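Local coordinates for protein polyketide synthase PksJ (Bacillus subtilis subsp. subtilis, PDB 4J1Q) that reduces ketone groups of polyketide intermediates stereoselectively, at both alpha and beta positions, as an NADPH-binding ketoreductase domain of the bacillaene assembly line, at residues A[182-187]-A[427-432]; A[381-386]-A[417-422]. All blocks are in the same frame, centred on the assembly; numbering follows the deposited sequence.

Overall arrangement
Strands 429-435 and 377-383 lie next to each other, and the two contacts meet there: the V430 O and V432 N atoms of contact 1 make probable backbone hydrogen bonds to N382 of contact 2. Contact 1 is partly buried and reaches across to strand 178-186; it centres on an edge-to-face pair of W184 and F431, with charged residues nearby. Contact 2 is fully buried, about 12 Å away between centres, and packs aromatic rings of strand 377-383 against the side chains and backbone of helix 412-425, beside the NADPH. Along the chain it is nested within the loop that contact 1 closes, and helix 412-425 leads directly into strand 429-435.

Contact 1 of 2, residues A[182-187]-A[427-432]; sequences KGWREM and KPQVFV
W184 and M187 of 182-187 reach side chains of 427-432 across backbones that stay well apart, the CA atoms of W184 and F431 being 9.1 Å from each other and the two runs of chain 113° apart in direction. Strand 22-31 lies between these strands, so side chains have to make the contact. F431 lies over one face of the benzo ring of W184, with CB of F431 3.7 Å from CZ3 of W184. The two rings form a tilted edge-to-face pair, F431 giving the edge and W184 the face, with planes at 56° and ring centroids 5.2 Å apart. The CG of F431 is anti to the backbone N (chi1 170°), which sets CD1 over that face. A flat, wide indole suits this place because it can span the gap and still offer a face.

The amide of Q429 stands at right angles to the indole, and its NE2 is 4.0 Å from W184 CH2, near the ring plane. A hydrogen bond from that nitrogen to N382 OD1 helps fix where the amide sits as it meets the indole edge. Farther along, M187 SD lies 4.3 Å from V430 CG2. K427 has a long and weak ion pair with E27, and K427 NZ is 4.6 Å from R185 NH2, a like charge. Cohesion across the contact is therefore apolar and aromatic, and the neighbouring like charges probably add nothing to it.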
loop_
_atom_site.group_PDB
_atom_site.type_symbol
_atom_site.label_atom_id
_atom_site.label_comp_id
_atom_site.label_asym_id
_atom_site.label_seq_id
_atom_site.Cartn_x
_atom_site.Cartn_y
_atom_site.Cartn_z
ATOM N N LYS A 182 5.397 -13.574 -7.219
ATOM C CA LYS A 182 4.663 -13.329 -5.964
ATOM C C LYS A 182 3.296 -14.009 -5.974
ATOM O O LYS A 182 2.614 -14.032 -6.999
ATOM C CB LYS A 182 4.493 -11.827 -5.723
ATOM C CG LYS A 182 4.417 -11.420 -4.258
ATOM C CD LYS A 182 3.999 -9.958 -4.131
ATOM C CE LYS A 182 5.192 -9.022 -3.939
ATOM N NZ LYS A 182 5.748 -9.183 -2.562
ATOM N N GLY A 183 2.941 -14.616 -4.849
ATOM C CA GLY A 183 1.645 -15.247 -4.653
ATOM C C GLY A 183 1.312 -15.181 -3.158
ATOM O O GLY A 183 1.990 -14.493 -2.405
ATOM N N TRP A 184 0.337 -15.969 -2.716
ATOM C CA TRP A 184 -0.262 -15.791 -1.401
ATOM C C TRP A 184 -0.246 -17.067 -0.610
ATOM O O TRP A 184 -1.004 -17.991 -0.911
ATOM C CB TRP A 184 -1.697 -15.299 -1.538
ATOM C CG TRP A 184 -1.805 -13.880 -2.020
ATOM C CD1 TRP A 184 -2.279 -13.422 -3.255
ATOM C CD2 TRP A 184 -1.429 -12.668 -1.282
ATOM N NE1 TRP A 184 -2.221 -12.048 -3.320
ATOM C CE2 TRP A 184 -1.702 -11.537 -2.179
ATOM C CE3 TRP A 184 -0.903 -12.418 -0.021
ATOM C CZ2 TRP A 184 -1.472 -10.223 -1.791
ATOM C CZ3 TRP A 184 -0.663 -11.099 0.357
ATOM C CH2 TRP A 184 -0.953 -10.024 -0.500
ATOM N N ARG A 185 0.605 -17.123 0.416
ATOM C CA ARG A 185 0.559 -18.199 1.408
ATOM C C ARG A 185 -0.362 -17.863 2.573
ATOM O O ARG A 185 -0.221 -16.810 3.225
ATOM C CB ARG A 185 1.961 -18.560 1.918
ATOM C CG ARG A 185 2.010 -19.856 2.731
ATOM C CD ARG A 185 3.356 -20.581 2.616
ATOM N NE ARG A 185 4.474 -19.795 3.150
ATOM C CZ ARG A 185 4.744 -19.635 4.447
ATOM N NH1 ARG A 185 3.989 -20.219 5.367
ATOM N NH2 ARG A 185 5.762 -18.872 4.828
ATOM N N GLU A 186 -1.301 -18.764 2.836
ATOM C CA GLU A 186 -2.204 -18.637 3.971
ATOM C C GLU A 186 -1.478 -18.621 5.318
ATOM O O GLU A 186 -0.434 -19.239 5.487
ATOM C CB GLU A 186 -3.274 -19.729 3.949
ATOM C CG GLU A 186 -4.419 -19.489 4.915
ATOM C CD GLU A 186 -5.396 -20.649 4.988
ATOM O OE1 GLU A 186 -6.409 -20.541 5.716
ATOM O OE2 GLU A 186 -5.165 -21.663 4.297
ATOM N N MET A 187 -2.010 -17.839 6.244
ATOM C CA MET A 187 -1.525 -17.821 7.617
ATOM C C MET A 187 -2.553 -18.506 8.515
ATOM O O MET A 187 -3.761 -18.383 8.292
ATOM C CB MET A 187 -1.303 -16.380 8.078
ATOM C CG MET A 187 -0.958 -15.424 6.949
ATOM S SD MET A 187 -0.770 -13.701 7.473
ATOM C CE MET A 187 0.735 -13.802 8.429
ATOM N N LYS A 427 4.824 -9.985 10.374
ATOM C CA LYS A 427 5.165 -9.888 8.965
ATOM C C LYS A 427 4.907 -8.477 8.517
ATOM O O LYS A 427 4.067 -7.785 9.088
ATOM C CB LYS A 427 4.314 -10.861 8.162
ATOM C CG LYS A 427 4.630 -12.311 8.456
ATOM C CD LYS A 427 3.613 -13.230 7.803
ATOM C CE LYS A 427 3.908 -14.703 8.067
ATOM N NZ LYS A 427 5.164 -15.152 7.419
ATOM N N PRO A 428 5.679 -8.014 7.542
ATOM C CA PRO A 428 5.554 -6.635 7.077
ATOM C C PRO A 428 4.187 -6.386 6.429
ATOM O O PRO A 428 3.745 -5.244 6.321
ATOM C CB PRO A 428 6.652 -6.523 6.017
ATOM C CG PRO A 428 7.613 -7.645 6.311
ATOM C CD PRO A 428 6.774 -8.746 6.875
ATOM N N GLN A 429 3.551 -7.441 5.945
ATOM C CA GLN A 429 2.339 -7.282 5.173
ATOM C C GLN A 429 1.366 -8.401 5.459
ATOM O O GLN A 429 1.680 -9.583 5.271
ATOM C CB GLN A 429 2.670 -7.253 3.672
ATOM C CG GLN A 429 1.748 -6.389 2.843
ATOM C CD GLN A 429 1.984 -6.590 1.357
ATOM O OE1 GLN A 429 3.131 -6.673 0.908
ATOM N NE2 GLN A 429 0.908 -6.717 0.597
ATOM N N VAL A 430 0.150 -8.014 5.808
ATOM C CA VAL A 430 -0.893 -8.965 6.118
ATOM C C VAL A 430 -2.116 -8.560 5.311
ATOM O O VAL A 430 -2.568 -7.424 5.371
ATOM C CB VAL A 430 -1.239 -8.906 7.627
ATOM C CG1 VAL A 430 -2.561 -9.619 7.909
ATOM C CG2 VAL A 430 -0.121 -9.534 8.457
ATOM N N PHE A 431 -2.639 -9.486 4.544
ATOM C CA PHE A 431 -3.797 -9.215 3.717
ATOM C C PHE A 431 -5.020 -9.836 4.379
ATOM O O PHE A 431 -5.065 -11.034 4.590
ATOM C CB PHE A 431 -3.577 -9.807 2.330
ATOM C CG PHE A 431 -4.788 -9.805 1.459
ATOM C CD1 PHE A 431 -4.780 -9.135 0.273
ATOM C CD2 PHE A 431 -5.903 -10.549 1.782
ATOM C CE1 PHE A 431 -5.869 -9.175 -0.575
ATOM C CE2 PHE A 431 -7.024 -10.540 0.977
ATOM C CZ PHE A 431 -7.003 -9.848 -0.211
ATOM N N VAL A 432 -5.993 -9.022 4.723
ATOM C CA VAL A 432 -7.135 -9.519 5.462
ATOM C C VAL A 432 -8.384 -9.456 4.606
ATOM O O VAL A 432 -8.667 -8.454 3.961
ATOM C CB VAL A 432 -7.376 -8.712 6.732
ATOM C CG1 VAL A 432 -8.574 -9.279 7.506
ATOM C CG2 VAL A 432 -6.119 -8.706 7.584
#

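Contact 2 of 2, residues A[381-386]-A[417-422]; sequences FNWPLW and KAFYQG. With NDP (NADPH dihydro-nicotinamide-adenine-dinucleotide phosphate), chain B.
F381 and W383, on alternate residues of strand 381-383, both send their rings to helix 417-422, which runs nearly antiparallel to the strand (161°) with axes 10.7 Å apart. The F381 ring tip meets the helix backbone: CZ is 3.4 Å from F419 O, and A418 O lies near the ring plane at its edge. G422 suits the next turn, since the absence of a side chain lets F381 CE2 come within 3.8 Å of its CA. The F381 and F419 rings are roughly parallel but heavily offset, with little face shared.

W383 presents its benzo edge to the helix, with CH2 3.9 Å from F419 CB and CZ3 near the small methyl of A418. One face of this indole carries F381 CB, and W386 CZ2 lies over the centre of the opposite face, 3.6 Å above the plane. Holding CG beside the backbone N (chi1 -71°) carries the W383 indole to the helix. The backbone itself places W383 CB against the nicotinamide, 3.6 Å from NDP C5N.

Beyond the strand, the chain turns so that W386 N donates a nearly straight hydrogen bond (163°) to the carboxamide O7N of NADPH, 2.6 Å away. Farther out, F336 meets W383 edge-to-face and F218 does the same for F419. A strand end backed by a helix and delivering a loop to the nicotinamide is characteristic of the Rossmann-fold ketoreductase cofactor site.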
loop_
_atom_site.group_PDB
_atom_site.type_symbol
_atom_site.label_atom_id
_atom_site.label_comp_id
_atom_site.label_asym_id
_atom_site.label_seq_id
_atom_site.Cartn_x
_atom_site.Cartn_y
_atom_site.Cartn_z
ATOM N N PHE A 381 -1.326 -3.455 6.765
ATOM C CA PHE A 381 -2.482 -4.345 6.683
ATOM C C PHE A 381 -3.222 -4.035 5.390
ATOM O O PHE A 381 -3.649 -2.888 5.172
ATOM C CB PHE A 381 -3.437 -4.146 7.885
ATOM C CG PHE A 381 -2.935 -4.734 9.190
ATOM C CD1 PHE A 381 -2.041 -4.038 9.994
ATOM C CD2 PHE A 381 -3.413 -5.945 9.639
ATOM C CE1 PHE A 381 -1.610 -4.560 11.212
ATOM C CE2 PHE A 381 -2.984 -6.482 10.853
ATOM C CZ PHE A 381 -2.087 -5.782 11.645
ATOM N N ASN A 382 -3.435 -5.049 4.557
ATOM C CA ASN A 382 -4.397 -4.893 3.483
ATOM C C ASN A 382 -5.821 -5.211 3.922
ATOM O O ASN A 382 -6.218 -6.399 3.988
ATOM C CB ASN A 382 -4.011 -5.737 2.275
ATOM C CG ASN A 382 -2.647 -5.395 1.758
ATOM O OD1 ASN A 382 -1.637 -5.999 2.168
ATOM N ND2 ASN A 382 -2.597 -4.454 0.826
ATOM N N TRP A 383 -6.550 -4.158 4.299
ATOM C CA TRP A 383 -7.889 -4.301 4.867
ATOM C C TRP A 383 -8.893 -4.460 3.779
ATOM O O TRP A 383 -8.834 -3.749 2.754
ATOM C CB TRP A 383 -8.275 -3.064 5.658
ATOM C CG TRP A 383 -7.547 -2.866 6.961
ATOM C CD1 TRP A 383 -6.955 -1.694 7.412
ATOM C CD2 TRP A 383 -7.433 -3.819 8.087
ATOM N NE1 TRP A 383 -6.439 -1.861 8.676
ATOM C CE2 TRP A 383 -6.698 -3.115 9.142
ATOM C CE3 TRP A 383 -7.840 -5.129 8.309
ATOM C CZ2 TRP A 383 -6.430 -3.702 10.374
ATOM C CZ3 TRP A 383 -7.514 -5.733 9.529
ATOM C CH2 TRP A 383 -6.838 -5.028 10.550
ATOM N N PRO A 384 -9.903 -5.303 4.025
ATOM C CA PRO A 384 -11.069 -5.269 3.175
ATOM C C PRO A 384 -12.016 -4.141 3.601
ATOM O O PRO A 384 -11.716 -3.376 4.537
ATOM C CB PRO A 384 -11.707 -6.617 3.447
ATOM C CG PRO A 384 -11.447 -6.832 4.916
ATOM C CD PRO A 384 -10.069 -6.247 5.150
ATOM N N LEU A 385 -13.167 -4.080 2.938
ATOM C CA LEU A 385 -14.249 -3.157 3.304
ATOM C C LEU A 385 -14.679 -3.429 4.741
ATOM O O LEU A 385 -15.082 -4.543 5.048
ATOM C CB LEU A 385 -15.438 -3.371 2.349
ATOM C CG LEU A 385 -16.576 -2.346 2.223
ATOM C CD1 LEU A 385 -17.633 -2.507 3.308
ATOM C CD2 LEU A 385 -16.060 -0.910 2.144
ATOM N N TRP A 386 -14.520 -2.450 5.628
ATOM C CA TRP A 386 -15.032 -2.571 6.995
ATOM C C TRP A 386 -16.517 -2.330 7.106
ATOM O O TRP A 386 -17.071 -1.416 6.495
ATOM C CB TRP A 386 -14.311 -1.645 7.960
ATOM C CG TRP A 386 -12.920 -2.090 8.313
ATOM C CD1 TRP A 386 -11.823 -2.184 7.457
ATOM C CD2 TRP A 386 -12.382 -2.339 9.659
ATOM N NE1 TRP A 386 -10.696 -2.511 8.153
ATOM C CE2 TRP A 386 -10.954 -2.584 9.489
ATOM C CE3 TRP A 386 -12.914 -2.341 10.939
ATOM C CZ2 TRP A 386 -10.141 -2.951 10.548
ATOM C CZ3 TRP A 386 -12.086 -2.715 12.006
ATOM C CH2 TRP A 386 -10.730 -3.013 11.809
ATOM N N LYS A 417 -9.567 -8.427 15.917
ATOM C CA LYS A 417 -8.917 -9.706 16.102
ATOM C C LYS A 417 -7.804 -9.904 15.084
ATOM O O LYS A 417 -6.672 -10.220 15.440
ATOM C CB LYS A 417 -9.927 -10.856 16.058
ATOM C CG LYS A 417 -10.911 -10.839 17.221
ATOM C CD LYS A 417 -11.897 -12.001 17.162
ATOM C CE LYS A 417 -13.097 -11.753 18.082
ATOM N NZ LYS A 417 -13.900 -12.989 18.316
ATOM N N ALA A 418 -8.109 -9.625 13.821
ATOM C CA ALA A 418 -7.115 -9.714 12.755
ATOM C C ALA A 418 -5.966 -8.733 12.995
ATOM O O ALA A 418 -4.803 -9.054 12.814
ATOM C CB ALA A 418 -7.770 -9.431 11.422
ATOM N N PHE A 419 -6.306 -7.564 13.497
ATOM C CA PHE A 419 -5.303 -6.583 13.835
ATOM C C PHE A 419 -4.318 -7.119 14.857
ATOM O O PHE A 419 -3.116 -6.992 14.664
ATOM C CB PHE A 419 -5.960 -5.315 14.337
ATOM C CG PHE A 419 -4.985 -4.295 14.862
ATOM C CD1 PHE A 419 -4.308 -3.437 14.001
ATOM C CD2 PHE A 419 -4.832 -4.117 16.247
ATOM C CE1 PHE A 419 -3.450 -2.467 14.498
ATOM C CE2 PHE A 419 -3.998 -3.135 16.753
ATOM C CZ PHE A 419 -3.343 -2.270 15.885
ATOM N N TYR A 420 -4.830 -7.716 15.937
ATOM C CA TYR A 420 -3.977 -8.299 16.970
ATOM C C TYR A 420 -3.198 -9.518 16.461
ATOM O O TYR A 420 -1.990 -9.636 16.680
ATOM C CB TYR A 420 -4.791 -8.651 18.237
ATOM C CG TYR A 420 -5.185 -7.429 19.048
ATOM C CD1 TYR A 420 -4.219 -6.527 19.470
ATOM C CD2 TYR A 420 -6.519 -7.125 19.305
ATOM C CE1 TYR A 420 -4.555 -5.358 20.131
ATOM C CE2 TYR A 420 -6.876 -5.962 19.982
ATOM C CZ TYR A 420 -5.884 -5.085 20.401
ATOM O OH TYR A 420 -6.204 -3.944 21.115
ATOM N N GLN A 421 -3.877 -10.391 15.726
ATOM C CA GLN A 421 -3.209 -11.536 15.126
ATOM C C GLN A 421 -2.088 -11.109 14.170
ATOM O O GLN A 421 -1.087 -11.816 14.027
ATOM C CB GLN A 421 -4.211 -12.378 14.352
ATOM C CG GLN A 421 -5.190 -13.157 15.200
ATOM C CD GLN A 421 -6.123 -13.991 14.350
ATOM O OE1 GLN A 421 -5.780 -14.384 13.234
ATOM N NE2 GLN A 421 -7.317 -14.249 14.865
ATOM N N GLY A 422 -2.278 -9.978 13.487
ATOM C CA GLY A 422 -1.299 -9.515 12.507
ATOM C C GLY A 422 -0.031 -9.050 13.184
ATOM O O GLY A 422 1.054 -9.240 12.674
HETATM P PA NDP B . -11.932 7.958 6.284
HETATM O O1A NDP B . -11.920 8.783 4.992
HETATM O O2A NDP B . -13.079 7.939 7.246
HETATM O O5B NDP B . -10.586 8.262 7.089
HETATM C C5B NDP B . -9.472 8.887 6.447
HETATM C C4B NDP B . -9.101 10.068 7.328
HETATM O O4B NDP B . -7.859 10.602 6.865
HETATM C C3B NDP B . -10.112 11.191 7.153
HETATM O O3B NDP B . -10.607 11.433 8.500
HETATM C C2B NDP B . -9.308 12.384 6.641
HETATM O O2B NDP B . -9.625 13.584 7.411
HETATM C C1B NDP B . -7.870 12.023 6.962
HETATM N N9A NDP B . -6.997 12.601 5.897
HETATM C C8A NDP B . -7.209 12.562 4.533
HETATM N N7A NDP B . -6.146 13.215 3.922
HETATM C C5A NDP B . -5.240 13.604 4.924
HETATM C C6A NDP B . -4.023 14.283 4.920
HETATM N N6A NDP B . -3.454 14.760 3.766
HETATM N N1A NDP B . -3.385 14.516 6.102
HETATM C C2A NDP B . -3.939 14.125 7.277
HETATM N N3A NDP B . -5.137 13.505 7.301
HETATM C C4A NDP B . -5.792 13.194 6.139
HETATM O O3 NDP B . -11.593 6.440 5.853
HETATM P PN NDP B . -11.443 5.284 6.949
HETATM O O1N NDP B . -12.543 4.299 6.562
HETATM O O2N NDP B . -11.246 5.859 8.340
HETATM O O5D NDP B . -10.035 4.624 6.512
HETATM C C5D NDP B . -8.875 4.619 7.356
HETATM C C4D NDP B . -7.686 4.096 6.517
HETATM O O4D NDP B . -7.870 2.684 6.274
HETATM C C3D NDP B . -7.644 4.767 5.136
HETATM O O3D NDP B . -6.282 5.088 4.768
HETATM C C2D NDP B . -8.238 3.739 4.223
HETATM O O2D NDP B . -7.626 3.852 2.935
HETATM C C1D NDP B . -7.940 2.391 4.895
HETATM N N1N NDP B . -8.997 1.408 4.620
HETATM C C2N NDP B . -10.269 1.578 5.081
HETATM C C3N NDP B . -11.296 0.658 4.765
HETATM C C7N NDP B . -12.711 0.865 5.310
HETATM O O7N NDP B . -13.491 -0.096 5.298
HETATM N N7N NDP B . -13.126 2.091 5.708
HETATM C C4N NDP B . -11.019 -0.434 3.901
HETATM C C5N NDP B . -9.703 -0.566 3.415
HETATM C C6N NDP B . -8.720 0.383 3.789
HETATM P P2B NDP B . -9.465 15.068 6.778
HETATM O O1X NDP B . -10.234 14.947 5.444
HETATM O O2X NDP B . -10.077 15.887 7.908
HETATM O O3X NDP B . -7.981 15.301 6.582
#